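Local coordinates for protein putative xanthine dehydrogenase YAGS fad-binding subunit (Escherichia coli, PDB 5G5G) that probably serves as the molybdenum-binding subunit of a periplasmic aldehyde oxidase, carrying a pterin cytosine dinucleotide and a dioxothiomolybdenum centre, at residues A409-W414 with R606-C611; I374-F379 with H433-G438; V672-D677 with K688-L693; M632-A637 with A700-A705; P356-L361 with G694-S699. One frame throughout, in Å; residues are numbered along the deposited sequence.

Contact 1. Residues A409-W414 with R606-C611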
# COMPACT_ATOMS: atom_id res chain seq x y z
N ALA C 409 -25.85 2.40 14.84
CA ALA C 409 -25.81 2.76 16.27
C ALA C 409 -26.25 1.58 17.12
O ALA C 409 -25.66 1.32 18.16
CB ALA C 409 -26.71 3.98 16.56
N ASP C 410 -27.34 0.90 16.71
CA ASP C 410 -27.89 -0.25 17.45
C ASP C 410 -26.89 -1.42 17.51
O ASP C 410 -26.66 -1.98 18.56
CB ASP C 410 -29.24 -0.72 16.84
CG ASP C 410 -30.42 0.28 17.09
OD1 ASP C 410 -30.29 1.23 17.90
OD2 ASP C 410 -31.50 0.11 16.48
N LYS C 411 -26.34 -1.79 16.37
CA LYS C 411 -25.42 -2.91 16.30
C LYS C 411 -24.14 -2.62 17.05
O LYS C 411 -23.60 -3.49 17.71
CB LYS C 411 -25.06 -3.23 14.84
CG LYS C 411 -24.04 -4.32 14.67
CD LYS C 411 -24.55 -5.69 15.10
CE LYS C 411 -23.49 -6.81 14.95
NZ LYS C 411 -22.70 -6.64 13.70
N PHE C 412 -23.64 -1.39 16.91
CA PHE C 412 -22.35 -1.00 17.51
C PHE C 412 -22.40 -0.80 18.99
O PHE C 412 -21.38 -0.82 19.61
CB PHE C 412 -21.90 0.30 16.86
CG PHE C 412 -20.51 0.76 17.21
CD1 PHE C 412 -19.40 0.21 16.61
CD2 PHE C 412 -20.34 1.85 18.08
CE1 PHE C 412 -18.11 0.72 16.89
CE2 PHE C 412 -19.08 2.39 18.34
CZ PHE C 412 -17.96 1.82 17.74
N GLY C 413 -23.59 -0.52 19.52
CA GLY C 413 -23.75 -0.17 20.90
C GLY C 413 -23.35 1.28 21.14
O GLY C 413 -22.71 1.59 22.16
N TRP C 414 -23.82 2.16 20.25
CA TRP C 414 -23.49 3.57 20.33
C TRP C 414 -23.92 4.22 21.64
O TRP C 414 -23.23 5.11 22.16
CB TRP C 414 -24.11 4.31 19.14
CG TRP C 414 -23.85 5.74 19.14
CD1 TRP C 414 -24.74 6.71 19.42
CD2 TRP C 414 -22.62 6.37 18.84
NE1 TRP C 414 -24.14 7.94 19.27
CE2 TRP C 414 -22.83 7.76 18.93
CE3 TRP C 414 -21.34 5.91 18.46
CZ2 TRP C 414 -21.80 8.70 18.70
CZ3 TRP C 414 -20.33 6.85 18.22
CH2 TRP C 414 -20.57 8.20 18.34
N ARG C 606 -12.32 -1.50 16.85
CA ARG C 606 -13.49 -2.07 16.24
C ARG C 606 -13.99 -1.09 15.20
O ARG C 606 -13.97 0.13 15.44
CB ARG C 606 -14.54 -2.26 17.34
CG ARG C 606 -15.75 -3.04 16.94
CD ARG C 606 -16.50 -3.45 18.22
NE ARG C 606 -16.68 -2.40 19.24
CZ ARG C 606 -17.84 -1.82 19.58
NH1 ARG C 606 -18.97 -2.12 18.96
NH2 ARG C 606 -17.91 -0.94 20.54
N MET C 607 -14.40 -1.62 14.03
CA MET C 607 -15.05 -0.80 13.00
C MET C 607 -16.30 -1.47 12.47
O MET C 607 -16.29 -2.68 12.26
CB MET C 607 -14.08 -0.55 11.84
CG MET C 607 -12.76 0.05 12.25
SD MET C 607 -11.67 0.21 10.81
CE MET C 607 -12.43 1.56 9.95
N LEU C 608 -17.34 -0.66 12.29
CA LEU C 608 -18.59 -1.09 11.66
C LEU C 608 -18.91 -0.13 10.52
O LEU C 608 -18.85 1.08 10.70
CB LEU C 608 -19.75 -1.13 12.64
CG LEU C 608 -21.14 -1.39 12.05
CD1 LEU C 608 -21.25 -2.77 11.44
CD2 LEU C 608 -22.22 -1.19 13.11
N ALA C 609 -19.23 -0.65 9.36
CA ALA C 609 -19.82 0.14 8.26
C ALA C 609 -21.22 -0.41 7.93
O ALA C 609 -21.37 -1.61 7.68
CB ALA C 609 -18.96 0.06 7.03
N VAL C 610 -22.21 0.47 7.90
CA VAL C 610 -23.50 0.12 7.40
C VAL C 610 -23.74 0.90 6.09
O VAL C 610 -23.74 2.14 6.08
CB VAL C 610 -24.62 0.40 8.43
CG1 VAL C 610 -25.96 -0.07 7.89
CG2 VAL C 610 -24.33 -0.28 9.80
N CYS C 611 -23.93 0.16 4.98
CA CYS C 611 -23.99 0.73 3.64
C CYS C 611 -25.32 0.50 2.95
O CYS C 611 -25.93 -0.61 3.07
CB CYS C 611 -22.90 0.07 2.80
SG CYS C 611 -21.28 0.39 3.43
O HOH W 1 -19.88 0.24 22.26

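Contact 2. Residues I374-F379 with H433-G438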
# COMPACT_ATOMS: atom_id res chain seq x y z
N ILE C 374 -26.20 18.04 20.98
CA ILE C 374 -27.04 17.02 20.34
C ILE C 374 -26.13 15.87 19.99
O ILE C 374 -25.06 16.07 19.44
CB ILE C 374 -27.73 17.60 19.08
CG1 ILE C 374 -28.65 18.78 19.49
CG2 ILE C 374 -28.50 16.52 18.33
CD1 ILE C 374 -29.26 19.49 18.30
N ASP C 375 -26.57 14.65 20.30
CA ASP C 375 -25.85 13.42 19.89
C ASP C 375 -25.57 13.48 18.39
O ASP C 375 -26.42 13.82 17.60
CB ASP C 375 -26.69 12.18 20.24
CG ASP C 375 -26.11 10.92 19.68
OD1 ASP C 375 -26.46 10.60 18.53
OD2 ASP C 375 -25.31 10.25 20.37
N PRO C 376 -24.34 13.12 17.97
CA PRO C 376 -23.98 13.32 16.57
C PRO C 376 -24.74 12.43 15.57
O PRO C 376 -24.88 12.80 14.40
CB PRO C 376 -22.46 13.02 16.52
CG PRO C 376 -22.19 12.31 17.78
CD PRO C 376 -23.21 12.72 18.79
N VAL C 377 -25.24 11.29 16.03
CA VAL C 377 -26.12 10.46 15.15
C VAL C 377 -27.44 11.18 15.01
O VAL C 377 -27.90 11.38 13.90
CB VAL C 377 -26.33 9.05 15.71
CG1 VAL C 377 -27.39 8.30 14.90
CG2 VAL C 377 -25.02 8.28 15.77
N GLU C 378 -28.06 11.57 16.12
CA GLU C 378 -29.33 12.30 16.06
C GLU C 378 -29.24 13.60 15.27
O GLU C 378 -30.18 13.99 14.60
CB GLU C 378 -29.85 12.61 17.47
CG GLU C 378 -30.35 11.36 18.21
CD GLU C 378 -31.50 10.61 17.49
OE1 GLU C 378 -32.33 11.20 16.74
OE2 GLU C 378 -31.57 9.39 17.68
N PHE C 379 -28.08 14.27 15.37
CA PHE C 379 -27.87 15.51 14.65
C PHE C 379 -27.95 15.32 13.15
O PHE C 379 -28.52 16.13 12.48
CB PHE C 379 -26.52 16.15 15.04
CG PHE C 379 -26.32 17.52 14.47
CD1 PHE C 379 -26.95 18.61 15.05
CD2 PHE C 379 -25.48 17.72 13.39
CE1 PHE C 379 -26.77 19.89 14.55
CE2 PHE C 379 -25.26 19.01 12.91
CZ PHE C 379 -25.90 20.09 13.47
N HIS C 433 -15.22 6.41 21.00
CA HIS C 433 -16.17 6.02 20.01
C HIS C 433 -16.51 7.21 19.14
O HIS C 433 -16.67 8.32 19.66
CB HIS C 433 -17.45 5.47 20.68
CG HIS C 433 -17.20 4.32 21.59
ND1 HIS C 433 -16.94 4.49 22.94
CD2 HIS C 433 -17.04 3.00 21.34
CE1 HIS C 433 -16.73 3.31 23.50
NE2 HIS C 433 -16.73 2.39 22.53
N GLY C 434 -16.52 7.00 17.83
CA GLY C 434 -16.82 8.04 16.84
C GLY C 434 -17.72 7.54 15.74
O GLY C 434 -17.76 6.34 15.43
N VAL C 435 -18.44 8.49 15.12
CA VAL C 435 -19.26 8.20 13.99
C VAL C 435 -19.07 9.22 12.90
O VAL C 435 -18.74 10.39 13.18
CB VAL C 435 -20.77 8.17 14.40
CG1 VAL C 435 -21.22 9.53 14.95
CG2 VAL C 435 -21.67 7.69 13.29
N ALA C 436 -19.31 8.77 11.67
CA ALA C 436 -19.40 9.69 10.52
C ALA C 436 -20.31 9.09 9.45
O ALA C 436 -20.48 7.85 9.37
CB ALA C 436 -18.03 9.98 9.92
N ALA C 437 -20.83 9.96 8.58
CA ALA C 437 -21.58 9.57 7.41
C ALA C 437 -20.64 9.42 6.21
O ALA C 437 -19.64 10.13 6.09
CB ALA C 437 -22.62 10.60 7.08
N GLY C 438 -21.01 8.50 5.33
CA GLY C 438 -20.48 8.38 4.00
C GLY C 438 -21.53 8.67 2.94
O GLY C 438 -22.72 8.48 3.13

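Contact 3. Residues V672-D677 with K688-L693. With MCN (pterin cytosine dinucleotide), chain Y; MOS (dioxothiomolybdenum(VI) ion), chain Z.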
# COMPACT_ATOMS: atom_id res chain seq x y z
N VAL C 672 -19.47 -5.34 8.48
CA VAL C 672 -20.17 -4.65 7.42
C VAL C 672 -21.63 -5.13 7.38
O VAL C 672 -21.86 -6.34 7.44
CB VAL C 672 -19.54 -4.88 6.05
CG1 VAL C 672 -20.31 -4.10 4.97
CG2 VAL C 672 -18.07 -4.47 5.99
N ILE C 673 -22.59 -4.21 7.23
CA ILE C 673 -24.01 -4.59 7.04
C ILE C 673 -24.45 -3.85 5.79
O ILE C 673 -24.24 -2.63 5.71
CB ILE C 673 -24.88 -4.16 8.21
CG1 ILE C 673 -24.51 -4.97 9.48
CG2 ILE C 673 -26.38 -4.33 7.90
CD1 ILE C 673 -25.16 -4.48 10.74
N PHE C 674 -25.07 -4.57 4.86
CA PHE C 674 -25.69 -3.95 3.70
C PHE C 674 -27.17 -3.89 3.89
O PHE C 674 -27.80 -4.92 4.06
CB PHE C 674 -25.37 -4.70 2.43
CG PHE C 674 -23.90 -4.67 2.08
CD1 PHE C 674 -23.33 -3.49 1.61
CD2 PHE C 674 -23.15 -5.80 2.18
CE1 PHE C 674 -21.97 -3.43 1.28
CE2 PHE C 674 -21.80 -5.75 1.85
CZ PHE C 674 -21.22 -4.56 1.43
N LEU C 675 -27.74 -2.69 3.87
CA LEU C 675 -29.18 -2.57 3.80
C LEU C 675 -29.65 -2.99 2.42
O LEU C 675 -28.93 -2.82 1.42
CB LEU C 675 -29.59 -1.10 4.05
CG LEU C 675 -29.22 -0.57 5.44
CD1 LEU C 675 -29.85 0.82 5.69
CD2 LEU C 675 -29.65 -1.47 6.55
N ASP C 676 -30.83 -3.59 2.34
CA ASP C 676 -31.51 -3.87 1.05
C ASP C 676 -31.84 -2.45 0.53
O ASP C 676 -32.66 -1.77 1.13
CB ASP C 676 -32.88 -4.63 1.20
CG ASP C 676 -32.81 -6.21 1.24
OD1 ASP C 676 -31.69 -6.76 1.15
OD2 ASP C 676 -33.90 -6.91 1.39
N ASP C 677 -31.23 -2.01 -0.53
CA ASP C 677 -31.44 -0.69 -0.99
C ASP C 677 -31.79 -0.73 -2.48
O ASP C 677 -31.53 0.20 -3.20
CB ASP C 677 -30.16 0.05 -0.70
CG ASP C 677 -30.23 1.50 -0.98
OD1 ASP C 677 -31.19 2.16 -0.45
OD2 ASP C 677 -29.29 2.02 -1.69
N LYS C 688 -26.29 -0.22 -7.18
CA LYS C 688 -25.48 1.01 -7.23
C LYS C 688 -24.05 0.70 -6.78
O LYS C 688 -23.75 -0.41 -6.29
CB LYS C 688 -26.12 2.13 -6.38
CG LYS C 688 -27.46 2.56 -6.94
CD LYS C 688 -28.12 3.72 -6.16
CE LYS C 688 -28.52 3.27 -4.78
NZ LYS C 688 -29.46 4.31 -4.22
N GLY C 689 -23.16 1.68 -6.92
CA GLY C 689 -21.76 1.47 -6.59
C GLY C 689 -21.51 1.30 -5.10
O GLY C 689 -22.23 1.86 -4.28
N VAL C 690 -20.44 0.58 -4.78
CA VAL C 690 -19.97 0.45 -3.38
C VAL C 690 -18.49 0.66 -3.13
O VAL C 690 -18.08 0.97 -2.00
CB VAL C 690 -20.41 -0.87 -2.77
CG1 VAL C 690 -19.50 -2.03 -3.17
CG2 VAL C 690 -20.59 -0.74 -1.25
N GLY C 691 -17.69 0.39 -4.13
CA GLY C 691 -16.23 0.37 -3.98
C GLY C 691 -15.56 1.67 -3.53
O GLY C 691 -14.48 1.60 -2.93
N GLU C 692 -16.20 2.81 -3.82
CA GLU C 692 -15.75 4.12 -3.34
C GLU C 692 -16.48 4.56 -2.09
O GLU C 692 -15.86 5.09 -1.16
CB GLU C 692 -15.80 5.15 -4.46
CG GLU C 692 -14.88 4.86 -5.65
CD GLU C 692 -14.91 5.98 -6.68
OE1 GLU C 692 -15.98 6.30 -7.23
OE2 GLU C 692 -13.81 6.56 -6.89
N LEU C 693 -17.79 4.30 -2.05
CA LEU C 693 -18.63 4.58 -0.88
C LEU C 693 -17.98 4.06 0.40
O LEU C 693 -17.96 4.73 1.43
CB LEU C 693 -20.01 3.94 -1.06
CG LEU C 693 -20.87 4.03 0.21
CD1 LEU C 693 -21.26 5.47 0.55
CD2 LEU C 693 -22.08 3.12 0.00
N1 MCN Y . -20.54 -4.92 -5.74
C2 MCN Y . -21.60 -5.88 -5.46
N3 MCN Y . -22.88 -5.06 -5.61
C4 MCN Y . -23.12 -3.77 -5.80
C5 MCN Y . -21.87 -3.02 -6.18
C6 MCN Y . -20.70 -3.59 -6.07
O2 MCN Y . -21.55 -6.97 -5.22
N4 MCN Y . -24.24 -3.14 -5.80
C1' MCN Y . -19.23 -5.48 -5.45
C2D MCN Y . -18.75 -6.46 -6.58
O2' MCN Y . -17.83 -7.41 -6.03
C3' MCN Y . -18.09 -5.50 -7.44
C4D MCN Y . -17.29 -4.42 -6.59
O4D MCN Y . -18.25 -4.43 -5.42
O3' MCN Y . -17.12 -6.00 -8.43
C5' MCN Y . -17.10 -3.07 -6.96
O5' MCN Y . -18.10 -2.58 -7.82
PA MCN Y . -18.25 -1.05 -7.99
O1A MCN Y . -19.15 -0.82 -9.20
O2A MCN Y . -18.55 -0.41 -6.67
O3A MCN Y . -16.70 -0.54 -8.41
PB MCN Y . -16.12 -0.60 -9.88
O1B MCN Y . -16.46 0.63 -10.61
O2B MCN Y . -16.44 -1.93 -10.49
O3B MCN Y . -14.60 -0.69 -9.51
C10 MCN Y . -13.84 0.57 -9.25
C9' MCN Y . -13.62 0.86 -7.80
C8' MCN Y . -12.92 2.32 -7.72
S8' MCN Y . -13.49 3.59 -8.66
C7' MCN Y . -11.86 2.37 -7.08
S7' MCN Y . -10.84 3.83 -7.05
C6' MCN Y . -11.43 1.27 -6.06
C7 MCN Y . -12.69 0.27 -5.96
O9' MCN Y . -13.08 -0.19 -7.19
N5' MCN Y . -10.30 0.52 -6.82
C4A MCN Y . -9.90 -0.84 -6.33
N8' MCN Y . -12.23 -0.91 -5.21
C4B MCN Y . -11.06 -1.51 -5.52
N1' MCN Y . -10.74 -2.72 -4.90
C2' MCN Y . -9.69 -3.53 -5.33
N2' MCN Y . -9.39 -4.60 -4.77
N3' MCN Y . -8.71 -2.87 -6.03
C4' MCN Y . -8.76 -1.68 -6.73
O4' MCN Y . -7.95 -1.05 -7.44
MO MOS Z . -11.71 5.11 -8.77
S MOS Z . -10.57 7.03 -8.14
O1 MOS Z . -10.61 4.66 -10.10
O2 MOS Z . -12.94 6.56 -9.65
O HOH W 2 -28.58 4.34 -1.79

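Contact 4. Residues M632-A637 with A700-A705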
# COMPACT_ATOMS: atom_id res chain seq x y z
N MET C 632 -8.20 1.25 4.02
CA MET C 632 -7.58 2.40 3.36
C MET C 632 -7.93 3.72 4.08
O MET C 632 -7.09 4.63 4.17
CB MET C 632 -8.02 2.40 1.89
CG MET C 632 -7.30 3.38 1.04
SD MET C 632 -7.64 2.99 -0.71
CE MET C 632 -6.57 1.63 -1.04
N GLY C 633 -9.12 3.79 4.65
CA GLY C 633 -9.51 4.91 5.48
C GLY C 633 -8.75 4.99 6.79
O GLY C 633 -8.50 6.09 7.32
N MET C 634 -8.46 3.85 7.39
CA MET C 634 -7.57 3.82 8.56
C MET C 634 -6.22 4.43 8.17
O MET C 634 -5.63 5.20 8.95
CB MET C 634 -7.38 2.41 9.11
CG MET C 634 -6.82 2.40 10.52
SD MET C 634 -6.21 0.81 11.09
CE MET C 634 -7.68 -0.18 10.94
N GLY C 635 -5.72 4.06 6.99
CA GLY C 635 -4.46 4.63 6.50
C GLY C 635 -4.48 6.16 6.45
O GLY C 635 -3.60 6.86 7.00
N ALA C 636 -5.49 6.64 5.77
CA ALA C 636 -5.71 8.05 5.60
C ALA C 636 -5.85 8.77 6.90
O ALA C 636 -5.36 9.91 7.04
CB ALA C 636 -6.92 8.31 4.69
N ALA C 637 -6.49 8.14 7.88
CA ALA C 637 -6.73 8.79 9.14
C ALA C 637 -5.47 8.87 10.01
O ALA C 637 -5.31 9.86 10.76
CB ALA C 637 -7.85 8.12 9.93
N ALA C 700 -12.89 10.29 9.03
CA ALA C 700 -13.45 11.20 10.02
C ALA C 700 -14.07 10.45 11.20
O ALA C 700 -14.05 10.94 12.33
CB ALA C 700 -14.51 12.10 9.43
N ALA C 701 -14.69 9.30 10.95
CA ALA C 701 -15.18 8.51 12.09
C ALA C 701 -14.03 8.15 13.03
O ALA C 701 -14.18 8.30 14.22
CB ALA C 701 -15.89 7.26 11.65
N ILE C 702 -12.85 7.81 12.49
CA ILE C 702 -11.68 7.60 13.34
C ILE C 702 -11.23 8.88 14.08
O ILE C 702 -10.94 8.86 15.28
CB ILE C 702 -10.54 7.00 12.49
CG1 ILE C 702 -11.01 5.63 11.96
CG2 ILE C 702 -9.22 6.90 13.28
CD1 ILE C 702 -10.08 5.11 10.87
N ALA C 703 -11.12 9.99 13.37
CA ALA C 703 -10.79 11.27 14.00
C ALA C 703 -11.75 11.64 15.14
O ALA C 703 -11.30 12.03 16.22
CB ALA C 703 -10.78 12.39 12.96
N ASN C 704 -13.06 11.46 14.90
CA ASN C 704 -14.06 11.76 15.88
C ASN C 704 -13.92 10.82 17.11
O ASN C 704 -14.16 11.23 18.24
CB ASN C 704 -15.42 11.65 15.25
CG ASN C 704 -15.71 12.79 14.23
OD1 ASN C 704 -15.09 13.84 14.25
ND2 ASN C 704 -16.68 12.58 13.40
N ALA C 705 -13.55 9.57 16.87
CA ALA C 705 -13.28 8.60 17.95
C ALA C 705 -12.06 8.99 18.75
O ALA C 705 -12.04 8.85 19.96
CB ALA C 705 -13.14 7.16 17.39

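Contact 5. Residues P356-L361 with G694-S699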
# COMPACT_ATOMS: atom_id res chain seq x y z
N PRO C 356 -11.54 13.25 0.83
CA PRO C 356 -11.07 14.38 1.64
C PRO C 356 -12.16 15.34 2.06
O PRO C 356 -12.10 15.92 3.18
CB PRO C 356 -10.00 15.05 0.75
CG PRO C 356 -10.44 14.71 -0.67
CD PRO C 356 -11.01 13.32 -0.56
N GLY C 357 -13.21 15.50 1.26
CA GLY C 357 -14.30 16.39 1.65
C GLY C 357 -14.98 15.93 2.91
O GLY C 357 -15.26 16.74 3.79
N LEU C 358 -15.30 14.64 2.99
CA LEU C 358 -15.89 14.07 4.22
C LEU C 358 -14.90 14.00 5.35
O LEU C 358 -15.30 14.07 6.51
CB LEU C 358 -16.49 12.68 3.94
CG LEU C 358 -17.70 12.73 3.00
CD1 LEU C 358 -17.95 11.36 2.41
CD2 LEU C 358 -18.93 13.18 3.77
N MET C 359 -13.60 13.88 5.04
CA MET C 359 -12.59 13.94 6.12
C MET C 359 -12.70 15.28 6.90
O MET C 359 -12.51 15.30 8.11
CB MET C 359 -11.19 13.77 5.59
CG MET C 359 -10.84 12.32 5.28
SD MET C 359 -9.36 12.06 4.30
CE MET C 359 -8.11 12.16 5.56
N ALA C 360 -13.06 16.34 6.19
CA ALA C 360 -13.34 17.65 6.79
C ALA C 360 -14.79 17.79 7.29
O ALA C 360 -14.99 18.13 8.46
CB ALA C 360 -13.00 18.76 5.83
N LEU C 361 -15.78 17.61 6.40
CA LEU C 361 -17.14 17.87 6.75
C LEU C 361 -17.61 17.09 7.98
O LEU C 361 -18.34 17.63 8.84
CB LEU C 361 -18.10 17.60 5.55
CG LEU C 361 -19.58 17.67 5.81
CD1 LEU C 361 -19.94 19.12 6.21
CD2 LEU C 361 -20.32 17.26 4.55
N GLY C 694 -17.39 2.87 0.32
CA GLY C 694 -16.85 2.24 1.49
C GLY C 694 -15.84 3.05 2.21
O GLY C 694 -15.65 2.86 3.42
N LEU C 695 -15.07 3.85 1.46
CA LEU C 695 -14.06 4.72 2.05
C LEU C 695 -14.60 6.03 2.67
O LEU C 695 -14.01 6.61 3.55
CB LEU C 695 -13.03 5.07 0.96
CG LEU C 695 -11.88 5.97 1.32
CD1 LEU C 695 -11.07 5.37 2.44
CD2 LEU C 695 -10.97 6.22 0.13
N CYS C 696 -15.69 6.51 2.10
CA CYS C 696 -16.25 7.81 2.39
C CYS C 696 -16.73 7.91 3.81
O CYS C 696 -17.62 7.13 4.22
CB CYS C 696 -17.40 8.05 1.45
SG CYS C 696 -16.85 8.21 -0.31
N GLY C 697 -16.16 8.85 4.57
CA GLY C 697 -16.48 8.99 5.97
C GLY C 697 -15.65 8.19 6.98
O GLY C 697 -15.69 8.49 8.17
N VAL C 698 -14.87 7.22 6.53
CA VAL C 698 -14.16 6.36 7.45
C VAL C 698 -13.15 7.15 8.30
O VAL C 698 -13.09 7.00 9.53
CB VAL C 698 -13.40 5.21 6.72
CG1 VAL C 698 -12.46 4.47 7.66
CG2 VAL C 698 -14.41 4.22 6.09
N SER C 699 -12.34 7.95 7.63
CA SER C 699 -11.25 8.63 8.33
C SER C 699 -11.81 9.60 9.37
O SER C 699 -11.24 9.76 10.45
CB SER C 699 -10.36 9.38 7.32
OG SER C 699 -9.79 8.44 6.44

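Contact 1. Residues A409-W414 with R606-C611
R606 and F412 carry this contact. The guanidinium of R606 lies flat on one face of the F412 ring, with the planes 18° apart. CZ of R606 sits 4.0 Å from the centroid of the F412 ring, so the pair is both a stack and a cation-pi contact. NH1 of R606 stands over the rim of the ring, 3.3 Å from CD1 of F412. The same NH1 gives a nearly straight hydrogen bond to F412 O (2.8 Å, 176°). This bond lies in the guanidinium plane and fixes the rotation of the group. A bend at chi3 (46°) turns the otherwise extended R606 chain onto the ring. NH2 of R606 holds water 1, which donates to G413 O, and also forms a salt bridge with E592. A leucine in place of R606 would probably leave F412 O without this donor and E592 without its charged mate. Beside the stack, CD2 of L608 packs on CB of K411 (3.9 Å) and on CB of F412. G413, with positive phi, is the first residue beyond the helix. Here the C-terminal end of helix 401-412 is pinned to strand 602-612 of a mixed beta-sheet, as a helix layer packed on a sheet.

Contact 2. Residues I374-F379 with H433-G438
V377 and V435 are the closest backbone pair, with their CA atoms 7.3 Å apart, where the first turn of helix 376-382 faces strand 429-441. This is helix-on-sheet packing. It joins parts of the chain that belong to two molybdopterin cofactor-binding domains. No hydrogen bond crosses between the two segments, and the contact is purely apolar. One methyl of V435 does the touching on the strand side. CG1 of V435 lies between the backbone N and the carbonyl carbon (chi1 61°), and this torsion points it at the helix. There it meets CB of P376 at 4.0 Å and CG2 of V377 at 4.1 Å. CG of P376 is almost as near, so the methyl packs against the CB-CG bond of the pyrrolidine ring. The P376 ring meets V435 at a slant, while the V377 side chain crosses it at about a right angle. W414 and L405 also touch both valines, and F590 of the neighbouring strand 584-596 adds to the same buried patch. The helix start is fixed by D375, its N-cap. OD2 of D375 accepts a hydrogen bond from NE1 of W414. OD1 of D375 accepts a weak bond from V377 N and, on its anti lone pair, a straighter one from E378 N (3.1 Å, 164°).

Contact 3. Residues V672-D677 with K688-L693
F674 and V690 form the closer-packed apolar side of this contact. CE1 of the F674 ring meets CG2 of V690 at 3.9 Å, and the two side chains cross at about a right angle. One face of that ring is covered by CG1 of V672 from its own strand. V690 has two branches with two jobs. CG2, anti to the backbone N, goes to the phenylalanine, while CG1 (chi1 81°) packs on C6 of the pterin cytosine dinucleotide at 3.5 Å. Its backbone is gripped as well. V690 N and G691 N both donate to the phosphate oxygen O2A, at 2.9 and 2.8 Å, so one oxygen is held by two bonds. K688 O accepts from N4 of the cytosine at 2.8 Å. The loop 688-693 is thus a cofactor-binding loop of the molybdenum hydroxylase fold. It follows strand 669-674, and its far end comes up to the molybdenum centre, whose metal is bound by the two dithiolene sulfurs of the cofactor. OE2 of E692 lies 2.9 Å from O2 of the dioxothiomolybdenum ion. OE1 forms a salt bridge with R440, and OE2 is hydrogen-bonded to A351 N. E692 is probably the glutamate found at the active site of this family. The polar side of the contact is looser. NZ of K688 reaches OD2 of D677 at 3.4 Å, a salt bridge whose hydrogen bond is weak. Each partner is held more firmly by others: K688 NZ by D679 and S584 O, and D677 by Q400 and G614 N.

Contact 4. Residues M632-A637 with A700-A705
I702 packs against M634 and A637 where helix 698-710 crosses helix 619-638. The axes of the two short segments pass 9.2 Å apart at a crossing angle of -53°.

The apolar contacts come first, and I702 supplies all of those from its helix. Its two branches are divided over the other helix. CG1 is anti to the carbonyl carbon (chi1 -62°) and carries CD1 out to the helix backbone. There CD1 meets CA of M634 at 3.6 Å. The shorter branch, CG2, lies against CB of A637 at 3.8 Å. CB of I702 is about as near to the same methyl. A637 therefore fits into the angle between the two branches. V591 of strand 584-596 adds a further apolar contact to I702.

Backbone contacts follow. CD1 of I702 also comes within 4.0 Å of G633 O. Within helix 619-638 the same oxygen accepts from A637 N at 2.9 Å. It is also hydrogen-bonded to OG of S699, one residue before segment 700-705.

Polar links between the two segments are absent. The polar side chain of segment 700-705 is turned to other neighbours: ND2 of N704 donates to V435 O and to E362 O.

Every touching residue is buried, and the pairing rests on one branched side chain lying against the backbone of G633 and M634 and the methyl of A637. Such a join depends on shape rather than on charge or hydrogen bonds, and it packs two helices of the subunit interior together.

Contact 5. Residues P356-L361 with G694-S699
M359 of helix 354-372 packs on S699 at the start of helix 698-710. From CB the M359 chain leaves with CG anti to the carbonyl carbon (chi1 -78°). CG then meets CB of S699 at 3.6 Å. SD runs on past the same carbon at a longer 4.2 Å. A bend at chi3 (83°) brings CE back, and it ends 4.0 Å from CB of S699. The methionine thus curls round one serine carbon. The hydroxyl of S699 is used elsewhere, as its OG is hydrogen-bonded to G633 O of helix 619-638. An alanine at M359 would remove CG, SD and CE and is likely to leave S699 CB with a gap beside it. The second point of contact is L358. Its CD1 presses on CB of C696 at 3.5 Å, tighter than usual for two carbons, and lies 3.8 Å from G697 N. G697 is the N-cap of helix 698-710. Its phi of 89° is one that suits glycine, because a side chain there would jam against the preceding carbonyl oxygen. The contact is buried, and the side chain of C696 is about 10 Å from the bound pterin cytosine dinucleotide. A636 of helix 619-638 touches both M359 and S699. Strand 174-182 touches P356, M359 and A360, and strand 285-293 touches P356, A360 and L361.

Helix 354-372 opens contact 5, whose long loop closes only at 694-699. Contacts 1 and 2 lie inside it. Contact 2 opens at 374-379 and closes at 433-438. Contact 1 opens between those points, at 409-414, and closes at 606-611, so the two cross. Both bring helices onto the same mixed sheet. Contact 4 opens next at 632-637. Contact 3 opens at 672-677 and closes at 688-693, nested within both contact 4 and contact 5. It joins the edge strand 669-674 to the cofactor loop. Contact 5 then closes, and contact 4 after it at 700-705. These two cross, sharing helix 698-710 between helices 354-372 and 619-638.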